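Side-chain contacts in putative aminopeptidase (Leishmania major, PDB 5NTH), which probably acts as a manganese-dependent M17 leucyl aminopeptidase, removing amino acids from the N-termini of peptides: residues A241-D246 with A334-M339; V277-R282 with C330-V335. All blocks are in the same frame, centred on the assembly; numbering follows the deposited sequence.

Contact 1: A241-D246 with A334-M339; sequences AELGVD and AVVRSM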
# COMPACT_ATOMS: atom_id res chain seq x y z
N ALA A 241 -45.48 20.13 7.09
CA ALA A 241 -46.56 21.10 7.20
C ALA A 241 -47.26 21.32 5.85
O ALA A 241 -48.43 21.66 5.84
CB ALA A 241 -46.06 22.41 7.77
N GLU A 242 -46.57 21.12 4.73
CA GLU A 242 -47.21 21.30 3.40
C GLU A 242 -48.25 20.21 3.20
O GLU A 242 -49.41 20.48 2.90
CB GLU A 242 -46.19 21.26 2.24
CG GLU A 242 -46.75 21.73 0.89
CD GLU A 242 -46.11 21.08 -0.34
OE1 GLU A 242 -44.89 21.29 -0.54
OE2 GLU A 242 -46.81 20.38 -1.14
N LEU A 243 -47.79 18.97 3.38
CA LEU A 243 -48.60 17.77 3.18
C LEU A 243 -49.54 17.45 4.34
O LEU A 243 -50.37 16.58 4.20
CB LEU A 243 -47.69 16.56 2.91
CG LEU A 243 -46.70 16.69 1.75
CD1 LEU A 243 -45.76 15.50 1.71
CD2 LEU A 243 -47.41 16.83 0.43
N GLY A 244 -49.41 18.15 5.47
CA GLY A 244 -50.37 18.02 6.57
C GLY A 244 -50.25 16.69 7.28
O GLY A 244 -51.26 16.06 7.57
N VAL A 245 -49.01 16.27 7.56
CA VAL A 245 -48.75 14.92 8.12
C VAL A 245 -48.14 15.03 9.51
O VAL A 245 -47.65 16.09 9.89
CB VAL A 245 -47.84 14.04 7.20
CG1 VAL A 245 -48.31 14.12 5.75
CG2 VAL A 245 -46.36 14.44 7.28
N ASP A 246 -48.17 13.93 10.26
CA ASP A 246 -47.58 13.93 11.60
C ASP A 246 -46.06 13.80 11.42
O ASP A 246 -45.58 13.18 10.47
CB ASP A 246 -48.17 12.83 12.53
CG ASP A 246 -49.72 12.87 12.63
OD1 ASP A 246 -50.34 13.97 12.53
OD2 ASP A 246 -50.33 11.78 12.82
N ALA A 334 -44.13 11.93 -3.05
CA ALA A 334 -44.84 11.62 -4.27
C ALA A 334 -46.07 10.74 -4.01
O ALA A 334 -47.17 11.01 -4.52
CB ALA A 334 -43.91 10.92 -5.22
N VAL A 335 -45.87 9.69 -3.22
CA VAL A 335 -46.96 8.82 -2.79
C VAL A 335 -48.04 9.60 -2.09
O VAL A 335 -49.17 9.58 -2.52
CB VAL A 335 -46.49 7.72 -1.85
CG1 VAL A 335 -47.68 7.00 -1.24
CG2 VAL A 335 -45.64 6.72 -2.62
N VAL A 336 -47.71 10.30 -1.02
CA VAL A 336 -48.70 11.15 -0.38
C VAL A 336 -49.36 12.14 -1.33
O VAL A 336 -50.55 12.41 -1.21
CB VAL A 336 -48.11 11.87 0.83
CG1 VAL A 336 -49.00 13.03 1.29
CG2 VAL A 336 -47.90 10.90 1.95
N ARG A 337 -48.60 12.71 -2.25
CA ARG A 337 -49.18 13.66 -3.20
C ARG A 337 -50.20 12.98 -4.08
O ARG A 337 -51.21 13.58 -4.44
CB ARG A 337 -48.10 14.30 -4.07
CG ARG A 337 -47.62 15.60 -3.49
CD ARG A 337 -46.38 16.13 -4.17
NE ARG A 337 -46.00 17.45 -3.63
CZ ARG A 337 -44.84 18.05 -3.85
NH1 ARG A 337 -43.88 17.48 -4.60
NH2 ARG A 337 -44.61 19.22 -3.30
N SER A 338 -49.91 11.73 -4.46
CA SER A 338 -50.81 10.97 -5.30
C SER A 338 -52.12 10.65 -4.51
O SER A 338 -53.25 10.81 -5.01
CB SER A 338 -50.09 9.72 -5.80
OG SER A 338 -50.94 8.91 -6.62
N MET A 339 -51.97 10.25 -3.25
CA MET A 339 -53.09 10.02 -2.34
C MET A 339 -54.04 11.22 -2.25
O MET A 339 -55.25 11.05 -2.27
CB MET A 339 -52.59 9.63 -0.93
CG MET A 339 -52.09 8.21 -0.87
SD MET A 339 -51.69 7.65 0.79
CE MET A 339 -50.41 8.74 1.22
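E242 reaches R337 because its CG stands anti to the backbone N (chi1 -167°) and the chain stays extended beyond CG, carrying the carboxylate across to the neighbouring helix; the straight run from CG to NE in R337 brings the guanidinium out to meet it. This is helix-to-helix packing in the α/β catalytic domain of the M17 family, between the C-terminal end of helix 229-243 and the later part of helix 323-341. The two side chains cross at about a right angle, yet their flat groups are nearly coplanar, 28° apart. E242 OE2 lies at the edge of the guanidinium, in its plane, and takes a weak but straight hydrogen bond from R337 NH2 at 3.3 Å (N-H...O angle 171°), which is part of a salt bridge. E242 OE1 is close behind, 3.5 Å from R337 NH2. Long, flexible charged residues suit this more exposed side of the contact, where E242 is exposed and R337 only partly covered; the R337 side chain also touches T211 on helix 203-221.

Beneath the ion pair the chemistry turns apolar. L243, buried, is branched enough to serve two neighbours. Its CD2 meets the aliphatic CG of R337 at 4.1 Å, so the arginine is used both for its charge and for its methylene stem. V336 is compact and β-branched, and its side chain also rests on Y281 of strand 275-282, so it faces both the neighbouring helix and the sheet. After L243 the helix ends at G244, whose positive phi favours glycine, and the chain leads by way of V245 into strand 246-251, the outermost strand of the sheet within this chain. On the valine side a single methyl does the touching: V336 CG1 lies 4.1 Å from both L243 CB and L243 CD1.

Contact 2: V277-R282 with C330-V335; sequences VTLRYR and CAFIAV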
# COMPACT_ATOMS: atom_id res chain seq x y z
N VAL A 277 -35.79 11.46 12.20
CA VAL A 277 -36.91 12.25 11.75
C VAL A 277 -37.83 11.28 11.04
O VAL A 277 -37.39 10.56 10.13
CB VAL A 277 -36.47 13.34 10.77
CG1 VAL A 277 -37.66 14.22 10.40
CG2 VAL A 277 -35.33 14.16 11.35
N THR A 278 -39.10 11.26 11.47
CA THR A 278 -40.09 10.39 10.88
C THR A 278 -41.33 11.19 10.52
O THR A 278 -41.87 11.92 11.35
CB THR A 278 -40.50 9.26 11.80
OG1 THR A 278 -39.40 8.38 12.00
CG2 THR A 278 -41.69 8.49 11.18
N LEU A 279 -41.76 11.03 9.27
CA LEU A 279 -43.00 11.59 8.76
C LEU A 279 -43.93 10.44 8.53
O LEU A 279 -43.49 9.38 8.06
CB LEU A 279 -42.77 12.32 7.43
CG LEU A 279 -42.23 13.74 7.55
CD1 LEU A 279 -40.82 13.75 8.12
CD2 LEU A 279 -42.26 14.47 6.21
N ARG A 280 -45.21 10.63 8.84
CA ARG A 280 -46.21 9.58 8.63
C ARG A 280 -47.61 10.13 8.32
O ARG A 280 -48.04 11.12 8.92
CB ARG A 280 -46.27 8.66 9.84
CG ARG A 280 -46.61 9.41 11.13
CD ARG A 280 -47.08 8.48 12.25
NE ARG A 280 -48.07 7.49 11.77
CZ ARG A 280 -49.39 7.50 11.96
NH1 ARG A 280 -49.99 8.47 12.65
NH2 ARG A 280 -50.12 6.51 11.46
N TYR A 281 -48.30 9.46 7.40
CA TYR A 281 -49.66 9.80 6.98
C TYR A 281 -50.54 8.58 7.18
O TYR A 281 -50.16 7.48 6.76
CB TYR A 281 -49.69 10.16 5.50
CG TYR A 281 -50.96 10.82 4.98
CD1 TYR A 281 -51.47 11.98 5.56
CD2 TYR A 281 -51.60 10.33 3.85
CE1 TYR A 281 -52.61 12.62 5.03
CE2 TYR A 281 -52.74 10.94 3.31
CZ TYR A 281 -53.26 12.09 3.90
OH TYR A 281 -54.39 12.69 3.36
N ARG A 282 -51.68 8.80 7.86
CA ARG A 282 -52.84 7.90 7.76
C ARG A 282 -53.68 8.34 6.58
O ARG A 282 -54.10 9.50 6.48
CB ARG A 282 -53.71 7.90 9.02
CG ARG A 282 -54.91 6.89 8.96
CD ARG A 282 -55.66 6.74 10.29
NE ARG A 282 -54.68 6.89 11.37
CZ ARG A 282 -54.18 5.94 12.18
NH1 ARG A 282 -53.23 6.29 13.06
NH2 ARG A 282 -54.63 4.67 12.15
N CYS A 330 -38.31 11.39 -0.67
CA CYS A 330 -38.99 11.93 -1.83
C CYS A 330 -40.04 10.96 -2.39
O CYS A 330 -41.01 11.41 -2.96
CB CYS A 330 -38.00 12.30 -2.93
SG CYS A 330 -36.83 13.59 -2.51
N ALA A 331 -39.84 9.65 -2.27
CA ALA A 331 -40.92 8.69 -2.53
C ALA A 331 -42.11 8.92 -1.62
O ALA A 331 -43.25 8.99 -2.10
CB ALA A 331 -40.44 7.27 -2.40
N PHE A 332 -41.89 9.07 -0.32
CA PHE A 332 -42.99 9.47 0.59
C PHE A 332 -43.82 10.66 0.07
O PHE A 332 -45.05 10.62 0.08
CB PHE A 332 -42.46 9.79 1.97
CG PHE A 332 -43.49 10.27 2.95
CD1 PHE A 332 -44.27 9.38 3.65
CD2 PHE A 332 -43.60 11.62 3.24
CE1 PHE A 332 -45.19 9.83 4.60
CE2 PHE A 332 -44.50 12.07 4.17
CZ PHE A 332 -45.32 11.18 4.85
N ILE A 333 -43.14 11.67 -0.43
CA ILE A 333 -43.77 12.92 -0.88
C ILE A 333 -44.66 12.67 -2.07
O ILE A 333 -45.79 13.15 -2.10
CB ILE A 333 -42.69 13.95 -1.23
CG1 ILE A 333 -42.03 14.38 0.08
CG2 ILE A 333 -43.26 15.14 -2.01
CD1 ILE A 333 -40.92 15.39 -0.08
N ALA A 334 -44.13 11.93 -3.05
CA ALA A 334 -44.84 11.62 -4.27
C ALA A 334 -46.07 10.74 -4.01
O ALA A 334 -47.17 11.01 -4.52
CB ALA A 334 -43.91 10.92 -5.22
N VAL A 335 -45.87 9.69 -3.22
CA VAL A 335 -46.96 8.82 -2.79
C VAL A 335 -48.04 9.60 -2.09
O VAL A 335 -49.17 9.58 -2.52
CB VAL A 335 -46.49 7.72 -1.85
CG1 VAL A 335 -47.68 7.00 -1.24
CG2 VAL A 335 -45.64 6.72 -2.62
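F332 projects from helix 323-341 onto L279 and the backbone of strand 275-282, an α-helix packed on the mixed β-sheet of the catalytic domain. That helix lies within the β-α-β crossover joining the parallel neighbours 291-300 and 349-361. Helix and strand segments run nearly parallel, 19° between their directions, with axes 10.2 Å apart at closest, a gap that a large flat side chain spans well.

Along the helix, C330 touches L215 and C216 of helix 203-221, while the small A331 fits against V531 of helix 528-536. F332 then faces the sheet, its CG anti to the backbone N (chi1 177°). Its CE2 touches L279 CB at 3.7 Å and L279 CD2 at 3.9 Å, the two side chains crossing at about a right angle, while V354 of the adjacent strand adds a further apolar neighbour. I333 and the small A334 touch S212, and A334 and V335 meet F532 of helix 528-536; the alanines probably let these helices come close. The F332 ring continues along the strand backbone: R280 N approaches CZ obliquely, and Y281 N lies near the ring plane at the edge, 4.2 Å from F332 CE1.

Both contacts use helix 323-341, whose A334 and V335 belong to each, and their centres lie about 6 Å apart. Contact 2 is the more interior and has no polar bond between its segments, a phenyl ring resting on an aliphatic side chain and strand backbone; contact 1, nearer the surface, combines a buried aliphatic pair with a charged pair on its more exposed side. The two join directly: M339 CE packs on Y281 CD2, V245 CG1 meets Y281 CD1, and D246 pairs weakly with R280 besides sharing backbone hydrogen bonds with it. Y281 of contact 2 thus extends to contact 1, its hydroxyl hydrogen-bonded to K340 NZ on the shared helix. Both lie away from the manganese and actinonin sites.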